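Local coordinates for protein arginine kinase (Anthopleura japonica, PDB 4RF6) that transfers the terminal phosphate of ATP to L-arginine, making phosphoarginine and ADP, as a monomer built of two tandem phosphagen kinase units, at residues N124-S129 against L361-I366; K368-F373 against C412-V417; E375-P380 against L385-L390; E432-T435 against L440-K443. One frame throughout, in Å; residues are numbered along the deposited sequence.

Interaction 1 (N124-S129 against L361-I366); sequences NRYIRS and LEKEAI
In the first catalytic domain, where strand 127-136 enters the antiparallel sheet and helix 344-370 passes over it, the ring of Y126 lies against E362, K363 and I366. Y126 is the residue just before the strand, and its ring carries the whole contact. CE1 of Y126 is 3.5 Å from CG of E362 and, at the ring edge and in its plane, 3.6 Å from CD1 of I366, whose side chain comes from the opposite direction. K363 crosses the tyrosine at about a right angle, its CG 3.3 Å from the phenol OH of Y126. Chi1 of E362 (-171°) sets CG anti to the backbone N, and a bend at chi2 (69°) then carries the carboxylate off to H296 ND1 and the backbone N of A297. K363 likewise spends its ammonium elsewhere, in a salt bridge to E360. On the strand side, the carboxylate of D121 gathers the backbone N-H groups of R125, Y126 and I127. No hydrogen bond spans the two segments: the glutamate and lysine meet the tyrosine through their methylenes, so the join is made by van der Waals contact while their charges are balanced by other partners.

Interaction 2 (K368-F373 against C412-V417); sequences KKRSVF and CINSGV
R370, at the start of the second repeat, reaches N414 from the C-terminal part of the long helix 344-370. Ahead of it, K368 gives its carbonyl O to the turn that follows. R370 then makes the contact itself. Its chain is extended from CG to NE, which carries the guanidinium across a gap of 9.6 Å between CA of R370 and CA of N414. There NH2 of R370 donates to OD1 of N414 at 3.3 Å, a weak bond with an N-H...O angle of only 123°. The two side chains cross at about a right angle, the guanidinium and amide planes 43° apart. The stronger hold on the arginine is the salt bridge from NH1 to OD1 of D411, one turn back on the helix of N414. The asparagine is also shared, since its ND2 donates to the carbonyl O of A556, and the amide thus links the arginine to the second catalytic domain. Next along, S371 N makes a weak bond to K368 O, and after V372 the chain runs on to F373, whose ring reaches the backbone O of L390, just after helix 385-389. The contact buries little surface and lies at the outside of the molecule. Helix 409-418 stands between the end of helix 344-370 and helix 552-557, with its I413 and V417 packed on L386 of helix 385-389.

Interaction 3 (E375-P380 against L385-L390); sequences EVLKNP and LLRKYL
With CG anti to the backbone N (chi1 -165°) and a bend at chi2 (-81°), R387 swings back along the preceding loop, while L377, its CG anti to the carbonyl carbon, drives its methyls toward L386 and L390. The arginine chain and the leucine slide past each other in opposite directions, CG of R387 lying 3.1 Å from O of L377. Beyond it the guanidinium lies among loop carbonyls, with one hydrogen bond among them: NH1 of R387 donates to O of P380 at 2.9 Å and 155°, from above the carbonyl plane. P380 is poorly ordered, so this bond is less certain than its geometry suggests. O of N379 lies over one guanidinium face, 3.0 Å from NH2 of R387, at too poor an angle for a hydrogen bond. These carbonyls probably favour the positive charge. CD1 of L377 is 3.8 Å from CD2 of L390 and 4.1 Å from CG of L386, both leucines crossing it at about a right angle. The contact folds the loop after helix 344-370 back on helix 385-389. L386 and L390 also pack on I413 of helix 409-418; L385 and Y389 meet helix 438-448.

Interaction 4 (E432-T435 against L440-K443); sequences ECYT and LFDK
F441 packs on C433 and Y434 in the small, all-helical N-terminal domain of the second phosphagen kinase unit, where helices 433-436 and 438-448 follow each other in the chain and F441 closes back on the first. Along the second segment, L440 comes first and turns away to L409 and I413 of helix 409-418. F441 follows and makes the largest single share of the contact. Its CD1 is 3.5 Å from the carbonyl O of C433, and its CE1 is 4.1 Å from CB of the same cysteine. Across the ring from CD1, CD2 of F441 comes to 3.5 Å from CE1 of Y434. The two side chains cross at about a right angle, with ring centroids 4.8 Å apart and planes at 60°, an oblique meeting. Y434 is held at its far end too, where OH bonds to O of S628 and the ring meets that of H624, so the contact also touches the second catalytic domain. Next is D442, whose carboxylate reaches back toward the first helix but stays 4.2 Å short of the tyrosine carbonyl, measured from OD1 of D442 to O of Y434. A water fills that gap, sitting at the edge of the Y434 ring and in its plane: it donates to O of Y434 at 2.9 Å and to OD1 of D442 at 2.7 Å.

In the fold
The four contacts follow the chain as it leaves the first catalytic domain and builds the second N-terminal domain. Interactions 1 and 2 share helix 344-370, their centres about 15 Å apart; D411 ties them further, pairing with both R125 and R370. Interaction 3 is nested within the loop that interaction 2 closes, about 11 Å away between centres, and F373 CZ touches O of L390 at 3.3 Å. Interaction 4 joins this cluster through C412 SG, 3.5 Å from C433 SG, and through Y389, which packs on L440 and K443. In interaction 1 the Y126 side chain is about 8 Å from that of V290; V290 and S129, which lies outside the contact, probably bind ATP. Interactions 2 to 4 lie away from the predicted sites.

Interaction 1 (N124-S129 against L361-I366)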
loop_
_atom_site.group_PDB
_atom_site.type_symbol
_atom_site.label_atom_id
_atom_site.label_comp_id
_atom_site.label_asym_id
_atom_site.label_seq_id
_atom_site.Cartn_x
_atom_site.Cartn_y
_atom_site.Cartn_z
ATOM N N ASN A 124 -5.693 -9.552 -2.970
ATOM C CA ASN A 124 -4.294 -9.172 -2.797
ATOM C C ASN A 124 -3.423 -10.309 -2.267
ATOM O O ASN A 124 -2.548 -10.089 -1.427
ATOM C CB ASN A 124 -4.192 -7.929 -1.898
ATOM C CG ASN A 124 -5.054 -6.783 -2.395
ATOM O OD1 ASN A 124 -4.831 -6.255 -3.491
ATOM N ND2 ASN A 124 -6.037 -6.385 -1.591
ATOM N N ARG A 125 -3.672 -11.517 -2.771
ATOM C CA ARG A 125 -2.922 -12.700 -2.372
ATOM C C ARG A 125 -1.537 -12.748 -3.013
ATOM O O ARG A 125 -0.637 -13.432 -2.509
ATOM C CB ARG A 125 -3.688 -13.975 -2.747
ATOM C CG ARG A 125 -5.036 -14.159 -2.042
ATOM C CD ARG A 125 -5.759 -15.392 -2.585
ATOM N NE ARG A 125 -7.007 -15.666 -1.883
ATOM C CZ ARG A 125 -7.104 -16.456 -0.817
ATOM N NH1 ARG A 125 -6.023 -17.054 -0.328
ATOM N NH2 ARG A 125 -8.280 -16.649 -0.239
ATOM N N TYR A 126 -1.360 -12.026 -4.120
ATOM C CA TYR A 126 -0.115 -12.090 -4.884
ATOM C C TYR A 126 0.406 -10.726 -5.329
ATOM O O TYR A 126 1.572 -10.393 -5.106
ATOM C CB TYR A 126 -0.292 -12.999 -6.109
ATOM C CG TYR A 126 -0.773 -14.376 -5.738
ATOM C CD1 TYR A 126 0.103 -15.314 -5.209
ATOM C CD2 TYR A 126 -2.105 -14.732 -5.891
ATOM C CE1 TYR A 126 -0.331 -16.572 -4.851
ATOM C CE2 TYR A 126 -2.554 -15.990 -5.533
ATOM C CZ TYR A 126 -1.660 -16.906 -5.015
ATOM O OH TYR A 126 -2.092 -18.163 -4.658
ATOM N N ILE A 127 -0.465 -9.948 -5.963
ATOM C CA ILE A 127 -0.080 -8.674 -6.555
ATOM C C ILE A 127 -0.147 -7.566 -5.504
ATOM O O ILE A 127 -1.098 -7.498 -4.718
ATOM C CB ILE A 127 -0.974 -8.347 -7.779
ATOM C CG1 ILE A 127 -0.811 -9.422 -8.859
ATOM C CG2 ILE A 127 -0.656 -6.971 -8.339
ATOM C CD1 ILE A 127 -1.789 -9.292 -10.027
ATOM N N ARG A 128 0.871 -6.708 -5.476
ATOM C CA ARG A 128 0.967 -5.692 -4.438
ATOM C C ARG A 128 0.663 -4.293 -4.954
ATOM O O ARG A 128 0.084 -3.469 -4.238
ATOM C CB ARG A 128 2.345 -5.742 -3.771
ATOM C CG ARG A 128 2.556 -7.002 -2.943
ATOM C CD ARG A 128 3.935 -7.060 -2.318
ATOM N NE ARG A 128 4.038 -8.182 -1.387
ATOM C CZ ARG A 128 4.966 -8.294 -0.446
ATOM N NH1 ARG A 128 5.885 -7.348 -0.301
ATOM N NH2 ARG A 128 4.973 -9.351 0.355
ATOM N N SER A 129 1.038 -4.024 -6.199
ATOM C CA SER A 129 0.847 -2.691 -6.756
ATOM C C SER A 129 0.905 -2.692 -8.277
ATOM O O SER A 129 1.493 -3.585 -8.888
ATOM C CB SER A 129 1.890 -1.721 -6.192
ATOM O OG SER A 129 3.204 -2.140 -6.522
ATOM N N LEU A 361 0.598 -19.802 -12.296
ATOM C CA LEU A 361 1.717 -20.681 -11.962
ATOM C C LEU A 361 1.942 -20.738 -10.453
ATOM O O LEU A 361 2.095 -21.819 -9.880
ATOM C CB LEU A 361 3.005 -20.207 -12.640
ATOM C CG LEU A 361 3.306 -20.570 -14.093
ATOM C CD1 LEU A 361 4.761 -20.248 -14.406
ATOM C CD2 LEU A 361 3.008 -22.041 -14.378
ATOM N N GLU A 362 1.980 -19.568 -9.818
ATOM C CA GLU A 362 2.123 -19.484 -8.368
ATOM C C GLU A 362 0.965 -20.206 -7.674
ATOM O O GLU A 362 1.167 -20.933 -6.698
ATOM C CB GLU A 362 2.184 -18.017 -7.920
ATOM C CG GLU A 362 2.541 -17.814 -6.446
ATOM C CD GLU A 362 3.978 -18.182 -6.139
ATOM O OE1 GLU A 362 4.790 -18.226 -7.085
ATOM O OE2 GLU A 362 4.295 -18.427 -4.955
ATOM N N LYS A 363 -0.245 -20.016 -8.196
ATOM C CA LYS A 363 -1.440 -20.626 -7.612
ATOM C C LYS A 363 -1.444 -22.154 -7.726
ATOM O O LYS A 363 -1.880 -22.853 -6.800
ATOM C CB LYS A 363 -2.706 -20.038 -8.240
ATOM C CG LYS A 363 -3.037 -18.632 -7.763
ATOM C CD LYS A 363 -3.968 -17.902 -8.723
ATOM C CE LYS A 363 -5.325 -18.578 -8.823
ATOM N NZ LYS A 363 -6.271 -17.790 -9.669
ATOM N N GLU A 364 -0.971 -22.666 -8.862
ATOM C CA GLU A 364 -0.865 -24.109 -9.078
ATOM C C GLU A 364 0.080 -24.709 -8.055
ATOM O O GLU A 364 -0.198 -25.747 -7.467
ATOM C CB GLU A 364 -0.319 -24.414 -10.476
ATOM C CG GLU A 364 -1.314 -24.307 -11.625
ATOM C CD GLU A 364 -0.665 -24.628 -12.960
ATOM O OE1 GLU A 364 0.403 -25.275 -12.954
ATOM O OE2 GLU A 364 -1.212 -24.226 -14.010
ATOM N N ALA A 365 1.209 -24.040 -7.859
ATOM C CA ALA A 365 2.231 -24.501 -6.929
ATOM C C ALA A 365 1.697 -24.533 -5.504
ATOM O O ALA A 365 1.976 -25.464 -4.742
ATOM C CB ALA A 365 3.451 -23.611 -7.014
ATOM N N ILE A 366 0.929 -23.505 -5.150
ATOM C CA ILE A 366 0.369 -23.376 -3.807
ATOM C C ILE A 366 -0.795 -24.343 -3.537
ATOM O O ILE A 366 -0.840 -24.983 -2.489
ATOM C CB ILE A 366 -0.010 -21.902 -3.510
ATOM C CG1 ILE A 366 1.265 -21.073 -3.317
ATOM C CG2 ILE A 366 -0.908 -21.803 -2.280
ATOM C CD1 ILE A 366 1.075 -19.583 -3.471
#

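Interaction 2 (K368-F373 against C412-V417)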
loop_
_atom_site.group_PDB
_atom_site.type_symbol
_atom_site.label_atom_id
_atom_site.label_comp_id
_atom_site.label_asym_id
_atom_site.label_seq_id
_atom_site.Cartn_x
_atom_site.Cartn_y
_atom_site.Cartn_z
ATOM N N LYS A 368 -1.222 -27.123 -4.883
ATOM C CA LYS A 368 -0.606 -28.442 -4.808
ATOM C C LYS A 368 -0.105 -28.740 -3.393
ATOM O O LYS A 368 -0.378 -29.803 -2.835
ATOM C CB LYS A 368 0.557 -28.550 -5.797
ATOM C CG LYS A 368 1.103 -29.961 -5.911
ATOM C CD LYS A 368 2.539 -29.980 -6.404
ATOM C CE LYS A 368 3.087 -31.402 -6.393
ATOM N NZ LYS A 368 4.487 -31.477 -6.900
ATOM N N LYS A 369 0.633 -27.792 -2.823
ATOM C CA LYS A 369 1.206 -27.944 -1.486
ATOM C C LYS A 369 0.129 -27.899 -0.393
ATOM O O LYS A 369 0.287 -28.492 0.681
ATOM C CB LYS A 369 2.285 -26.875 -1.264
ATOM C CG LYS A 369 2.794 -26.718 0.167
ATOM C CD LYS A 369 4.260 -26.257 0.194
ATOM C CE LYS A 369 4.627 -25.438 -1.050
ATOM N NZ LYS A 369 5.990 -24.818 -1.000
ATOM N N ARG A 370 -0.972 -27.211 -0.681
ATOM C CA ARG A 370 -2.090 -27.124 0.258
ATOM C C ARG A 370 -3.054 -28.306 0.113
ATOM O O ARG A 370 -3.957 -28.483 0.930
ATOM C CB ARG A 370 -2.851 -25.804 0.076
ATOM C CG ARG A 370 -2.055 -24.555 0.441
ATOM C CD ARG A 370 -2.945 -23.316 0.502
ATOM N NE ARG A 370 -2.305 -22.227 1.236
ATOM C CZ ARG A 370 -2.918 -21.113 1.633
ATOM N NH1 ARG A 370 -4.201 -20.917 1.364
ATOM N NH2 ARG A 370 -2.239 -20.191 2.299
ATOM N N SER A 371 -2.851 -29.118 -0.923
ATOM C CA SER A 371 -3.735 -30.251 -1.201
ATOM C C SER A 371 -3.526 -31.390 -0.211
ATOM O O SER A 371 -4.289 -32.359 -0.193
ATOM C CB SER A 371 -3.484 -30.780 -2.611
ATOM O OG SER A 371 -2.172 -31.300 -2.725
ATOM N N VAL A 372 -2.492 -31.262 0.613
ATOM C CA VAL A 372 -2.054 -32.331 1.500
ATOM C C VAL A 372 -2.050 -31.873 2.964
ATOM O O VAL A 372 -1.790 -30.703 3.243
ATOM C CB VAL A 372 -0.652 -32.817 1.058
ATOM C CG1 VAL A 372 0.178 -33.317 2.232
ATOM C CG2 VAL A 372 -0.782 -33.881 -0.020
ATOM N N PHE A 373 -2.368 -32.784 3.886
ATOM C CA PHE A 373 -2.310 -32.497 5.320
ATOM C C PHE A 373 -0.960 -31.902 5.704
ATOM O O PHE A 373 0.086 -32.420 5.312
ATOM C CB PHE A 373 -2.566 -33.768 6.130
ATOM C CG PHE A 373 -2.742 -33.523 7.601
ATOM C CD1 PHE A 373 -3.997 -33.233 8.120
ATOM C CD2 PHE A 373 -1.655 -33.580 8.466
ATOM C CE1 PHE A 373 -4.169 -33.007 9.472
ATOM C CE2 PHE A 373 -1.815 -33.357 9.816
ATOM C CZ PHE A 373 -3.078 -33.066 10.325
ATOM N N CYS A 412 -7.417 -20.235 6.726
ATOM C CA CYS A 412 -7.680 -20.051 8.154
ATOM C C CYS A 412 -6.572 -20.590 9.048
ATOM O O CYS A 412 -6.274 -20.010 10.091
ATOM C CB CYS A 412 -9.003 -20.711 8.540
ATOM S SG CYS A 412 -10.445 -19.885 7.850
ATOM N N ILE A 413 -5.955 -21.696 8.640
ATOM C CA ILE A 413 -4.972 -22.359 9.490
ATOM C C ILE A 413 -3.539 -21.954 9.156
ATOM O O ILE A 413 -2.599 -22.327 9.866
ATOM C CB ILE A 413 -5.106 -23.892 9.397
ATOM C CG1 ILE A 413 -4.542 -24.391 8.061
ATOM C CG2 ILE A 413 -6.569 -24.310 9.571
ATOM C CD1 ILE A 413 -4.460 -25.895 7.961
ATOM N N ASN A 414 -3.371 -21.177 8.089
ATOM C CA ASN A 414 -2.036 -20.861 7.571
ATOM C C ASN A 414 -1.045 -20.325 8.609
ATOM O O ASN A 414 0.098 -20.778 8.674
ATOM C CB ASN A 414 -2.118 -19.918 6.362
ATOM C CG ASN A 414 -0.789 -19.786 5.642
ATOM O OD1 ASN A 414 -0.329 -20.730 4.993
ATOM N ND2 ASN A 414 -0.156 -18.618 5.761
ATOM N N SER A 415 -1.481 -19.378 9.432
ATOM C CA SER A 415 -0.589 -18.785 10.422
ATOM C C SER A 415 -0.088 -19.806 11.440
ATOM O O SER A 415 1.037 -19.699 11.935
ATOM C CB SER A 415 -1.278 -17.630 11.144
ATOM O OG SER A 415 -0.335 -16.865 11.872
ATOM N N GLY A 416 -0.927 -20.789 11.762
ATOM C CA GLY A 416 -0.541 -21.834 12.697
ATOM C C GLY A 416 0.337 -22.882 12.038
ATOM O O GLY A 416 1.099 -23.585 12.709
ATOM N N VAL A 417 0.222 -22.992 10.717
ATOM C CA VAL A 417 1.089 -23.878 9.946
ATOM C C VAL A 417 2.464 -23.228 9.731
ATOM O O VAL A 417 3.495 -23.902 9.820
ATOM C CB VAL A 417 0.440 -24.294 8.606
ATOM C CG1 VAL A 417 1.438 -25.017 7.712
ATOM C CG2 VAL A 417 -0.764 -25.188 8.855
#

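Interaction 3 (E375-P380 against L385-L390)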
loop_
_atom_site.group_PDB
_atom_site.type_symbol
_atom_site.label_atom_id
_atom_site.label_comp_id
_atom_site.label_asym_id
_atom_site.label_seq_id
_atom_site.Cartn_x
_atom_site.Cartn_y
_atom_site.Cartn_z
ATOM N N GLU A 375 2.152 -31.635 7.085
ATOM C CA GLU A 375 3.016 -32.604 7.761
ATOM C C GLU A 375 3.676 -32.057 9.028
ATOM O O GLU A 375 3.920 -32.806 9.974
ATOM C CB GLU A 375 4.089 -33.124 6.800
ATOM C CG GLU A 375 4.596 -34.531 7.114
ATOM C CD GLU A 375 3.590 -35.609 6.741
ATOM O OE1 GLU A 375 2.677 -35.318 5.938
ATOM O OE2 GLU A 375 3.711 -36.746 7.250
ATOM N N VAL A 376 3.954 -30.753 9.046
ATOM C CA VAL A 376 4.606 -30.115 10.192
ATOM C C VAL A 376 3.797 -30.255 11.486
ATOM O O VAL A 376 4.344 -30.161 12.585
ATOM C CB VAL A 376 4.905 -28.616 9.935
ATOM C CG1 VAL A 376 5.701 -28.428 8.657
ATOM C CG2 VAL A 376 3.617 -27.810 9.871
ATOM N N LEU A 377 2.494 -30.484 11.349
ATOM C CA LEU A 377 1.620 -30.628 12.508
ATOM C C LEU A 377 1.808 -31.985 13.181
ATOM O O LEU A 377 1.481 -32.155 14.357
ATOM C CB LEU A 377 0.155 -30.439 12.110
ATOM C CG LEU A 377 -0.285 -29.030 11.719
ATOM C CD1 LEU A 377 -1.775 -28.983 11.404
ATOM C CD2 LEU A 377 0.060 -28.047 12.824
ATOM N N LYS A 378 2.335 -32.951 12.433
ATOM C CA LYS A 378 2.532 -34.305 12.950
ATOM C C LYS A 378 3.563 -34.357 14.083
ATOM O O LYS A 378 3.544 -35.272 14.908
ATOM C CB LYS A 378 2.923 -35.257 11.818
ATOM C CG LYS A 378 1.953 -35.257 10.643
ATOM C CD LYS A 378 1.983 -36.590 9.916
ATOM C CE LYS A 378 0.832 -36.722 8.929
ATOM N NZ LYS A 378 0.694 -38.122 8.437
ATOM N N ASN A 379 4.454 -33.366 14.105
ATOM C CA ASN A 379 5.457 -33.208 15.159
ATOM C C ASN A 379 4.833 -33.159 16.553
ATOM O O ASN A 379 3.966 -32.325 16.820
ATOM C CB ASN A 379 6.268 -31.933 14.913
ATOM C CG ASN A 379 7.534 -31.851 15.761
ATOM O OD1 ASN A 379 7.670 -32.522 16.782
ATOM N ND2 ASN A 379 8.466 -31.004 15.334
ATOM N N PRO A 380 5.274 -34.065 17.441
ATOM C CA PRO A 380 4.826 -34.174 18.834
ATOM C C PRO A 380 4.883 -32.876 19.638
ATOM O O PRO A 380 3.876 -32.526 20.243
ATOM C CB PRO A 380 5.779 -35.216 19.415
ATOM C CG PRO A 380 6.035 -36.121 18.267
ATOM C CD PRO A 380 6.110 -35.217 17.056
ATOM N N LEU A 385 -3.625 -25.272 19.359
ATOM C CA LEU A 385 -4.976 -25.831 19.317
ATOM C C LEU A 385 -5.277 -26.345 17.909
ATOM O O LEU A 385 -6.112 -27.235 17.722
ATOM C CB LEU A 385 -6.009 -24.780 19.724
ATOM C CG LEU A 385 -5.882 -24.182 21.125
ATOM C CD1 LEU A 385 -6.880 -23.061 21.329
ATOM C CD2 LEU A 385 -6.080 -25.250 22.180
ATOM N N LEU A 386 -4.596 -25.765 16.924
ATOM C CA LEU A 386 -4.689 -26.213 15.540
ATOM C C LEU A 386 -4.318 -27.685 15.437
ATOM O O LEU A 386 -5.074 -28.494 14.892
ATOM C CB LEU A 386 -3.772 -25.380 14.642
ATOM C CG LEU A 386 -3.640 -25.860 13.196
ATOM C CD1 LEU A 386 -5.006 -25.892 12.520
ATOM C CD2 LEU A 386 -2.659 -24.991 12.400
ATOM N N ARG A 387 -3.149 -28.026 15.966
ATOM C CA ARG A 387 -2.662 -29.397 15.942
ATOM C C ARG A 387 -3.599 -30.299 16.740
ATOM O O ARG A 387 -3.888 -31.427 16.338
ATOM C CB ARG A 387 -1.249 -29.447 16.531
ATOM C CG ARG A 387 -0.466 -30.727 16.251
ATOM C CD ARG A 387 -0.844 -31.860 17.193
ATOM N NE ARG A 387 0.089 -32.978 17.125
ATOM C CZ ARG A 387 1.074 -33.170 17.995
ATOM N NH1 ARG A 387 1.249 -32.320 18.999
ATOM N NH2 ARG A 387 1.877 -34.215 17.863
ATOM N N LYS A 388 -4.061 -29.793 17.879
ATOM C CA LYS A 388 -4.904 -30.564 18.781
ATOM C C LYS A 388 -6.190 -31.034 18.107
ATOM O O LYS A 388 -6.644 -32.155 18.338
ATOM C CB LYS A 388 -5.241 -29.741 20.031
ATOM C CG LYS A 388 -6.042 -30.504 21.084
ATOM C CD LYS A 388 -6.227 -29.677 22.344
ATOM C CE LYS A 388 -6.940 -30.476 23.420
ATOM N NZ LYS A 388 -7.264 -29.641 24.612
ATOM N N TYR A 389 -6.764 -30.185 17.256
ATOM C CA TYR A 389 -8.102 -30.443 16.720
ATOM C C TYR A 389 -8.179 -30.769 15.224
ATOM O O TYR A 389 -9.146 -31.390 14.770
ATOM C CB TYR A 389 -9.045 -29.288 17.082
ATOM C CG TYR A 389 -9.308 -29.199 18.563
ATOM C CD1 TYR A 389 -9.900 -30.256 19.242
ATOM C CD2 TYR A 389 -8.956 -28.067 19.286
ATOM C CE1 TYR A 389 -10.141 -30.189 20.596
ATOM C CE2 TYR A 389 -9.191 -27.989 20.645
ATOM C CZ TYR A 389 -9.784 -29.053 21.292
ATOM O OH TYR A 389 -10.020 -28.987 22.641
ATOM N N LEU A 390 -7.168 -30.365 14.461
ATOM C CA LEU A 390 -7.171 -30.643 13.028
ATOM C C LEU A 390 -6.690 -32.062 12.722
ATOM O O LEU A 390 -5.508 -32.281 12.465
ATOM C CB LEU A 390 -6.331 -29.626 12.247
ATOM C CG LEU A 390 -6.487 -29.728 10.727
ATOM C CD1 LEU A 390 -7.809 -29.138 10.294
ATOM C CD2 LEU A 390 -5.348 -29.067 9.974
#

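Interaction 4 (E432-T435 against L440-K443)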
loop_
_atom_site.group_PDB
_atom_site.type_symbol
_atom_site.label_atom_id
_atom_site.label_comp_id
_atom_site.label_asym_id
_atom_site.label_seq_id
_atom_site.Cartn_x
_atom_site.Cartn_y
_atom_site.Cartn_z
ATOM N N GLU A 432 -18.470 -16.461 7.652
ATOM C CA GLU A 432 -18.871 -17.782 7.168
ATOM C C GLU A 432 -17.927 -18.889 7.640
ATOM O O GLU A 432 -18.344 -20.037 7.843
ATOM C CB GLU A 432 -18.970 -17.787 5.638
ATOM C CG GLU A 432 -19.603 -19.067 5.081
ATOM C CD GLU A 432 -19.832 -19.016 3.582
ATOM O OE1 GLU A 432 -19.727 -17.911 3.004
ATOM O OE2 GLU A 432 -20.119 -20.086 2.993
ATOM N N CYS A 433 -16.655 -18.538 7.825
ATOM C CA CYS A 433 -15.660 -19.483 8.329
ATOM C C CYS A 433 -16.089 -20.179 9.619
ATOM O O CYS A 433 -15.830 -21.372 9.806
ATOM C CB CYS A 433 -14.331 -18.768 8.573
ATOM S SG CYS A 433 -13.439 -18.324 7.058
ATOM N N TYR A 434 -16.723 -19.431 10.519
ATOM C CA TYR A 434 -17.128 -19.978 11.813
ATOM C C TYR A 434 -18.234 -21.017 11.662
ATOM O O TYR A 434 -18.436 -21.843 12.544
ATOM C CB TYR A 434 -17.581 -18.869 12.768
ATOM C CG TYR A 434 -16.446 -18.093 13.388
ATOM C CD1 TYR A 434 -15.689 -18.638 14.427
ATOM C CD2 TYR A 434 -16.127 -16.819 12.941
ATOM C CE1 TYR A 434 -14.643 -17.934 14.997
ATOM C CE2 TYR A 434 -15.083 -16.098 13.513
ATOM C CZ TYR A 434 -14.347 -16.664 14.535
ATOM O OH TYR A 434 -13.308 -15.954 15.094
ATOM N N THR A 435 -18.952 -20.963 10.544
ATOM C CA THR A 435 -20.000 -21.944 10.268
ATOM C C THR A 435 -19.511 -23.031 9.316
ATOM O O THR A 435 -19.705 -24.221 9.567
ATOM C CB THR A 435 -21.252 -21.299 9.683
ATOM O OG1 THR A 435 -21.821 -20.394 10.640
ATOM C CG2 THR A 435 -22.285 -22.365 9.352
ATOM N N LEU A 440 -13.845 -27.423 13.026
ATOM C CA LEU A 440 -12.571 -26.981 13.591
ATOM C C LEU A 440 -12.738 -25.807 14.558
ATOM O O LEU A 440 -12.222 -25.839 15.680
ATOM C CB LEU A 440 -11.575 -26.594 12.490
ATOM C CG LEU A 440 -10.243 -26.104 13.071
ATOM C CD1 LEU A 440 -9.604 -27.226 13.867
ATOM C CD2 LEU A 440 -9.278 -25.580 12.014
ATOM N N PHE A 441 -13.448 -24.770 14.112
ATOM C CA PHE A 441 -13.604 -23.549 14.902
ATOM C C PHE A 441 -14.340 -23.762 16.231
ATOM O O PHE A 441 -13.974 -23.152 17.238
ATOM C CB PHE A 441 -14.299 -22.451 14.083
ATOM C CG PHE A 441 -13.368 -21.669 13.189
ATOM C CD1 PHE A 441 -13.145 -22.068 11.876
ATOM C CD2 PHE A 441 -12.731 -20.522 13.661
ATOM C CE1 PHE A 441 -12.293 -21.354 11.049
ATOM C CE2 PHE A 441 -11.881 -19.798 12.845
ATOM C CZ PHE A 441 -11.663 -20.215 11.530
ATOM N N ASP A 442 -15.370 -24.613 16.242
ATOM C CA ASP A 442 -16.121 -24.864 17.479
ATOM C C ASP A 442 -15.201 -25.379 18.574
ATOM O O ASP A 442 -15.285 -24.956 19.728
ATOM C CB ASP A 442 -17.228 -25.895 17.259
ATOM C CG ASP A 442 -18.367 -25.366 16.424
ATOM O OD1 ASP A 442 -18.357 -24.163 16.091
ATOM O OD2 ASP A 442 -19.282 -26.163 16.117
ATOM N N LYS A 443 -14.325 -26.307 18.199
ATOM C CA LYS A 443 -13.406 -26.929 19.146
ATOM C C LYS A 443 -12.384 -25.935 19.694
ATOM O O LYS A 443 -12.025 -25.984 20.872
ATOM C CB LYS A 443 -12.694 -28.120 18.493
ATOM C CG LYS A 443 -13.611 -29.318 18.257
ATOM C CD LYS A 443 -12.929 -30.417 17.445
ATOM C CE LYS A 443 -13.907 -31.551 17.109
ATOM N NZ LYS A 443 -15.017 -31.104 16.205
HETATM O O HOH W 1 -17.389 -21.792 15.239
#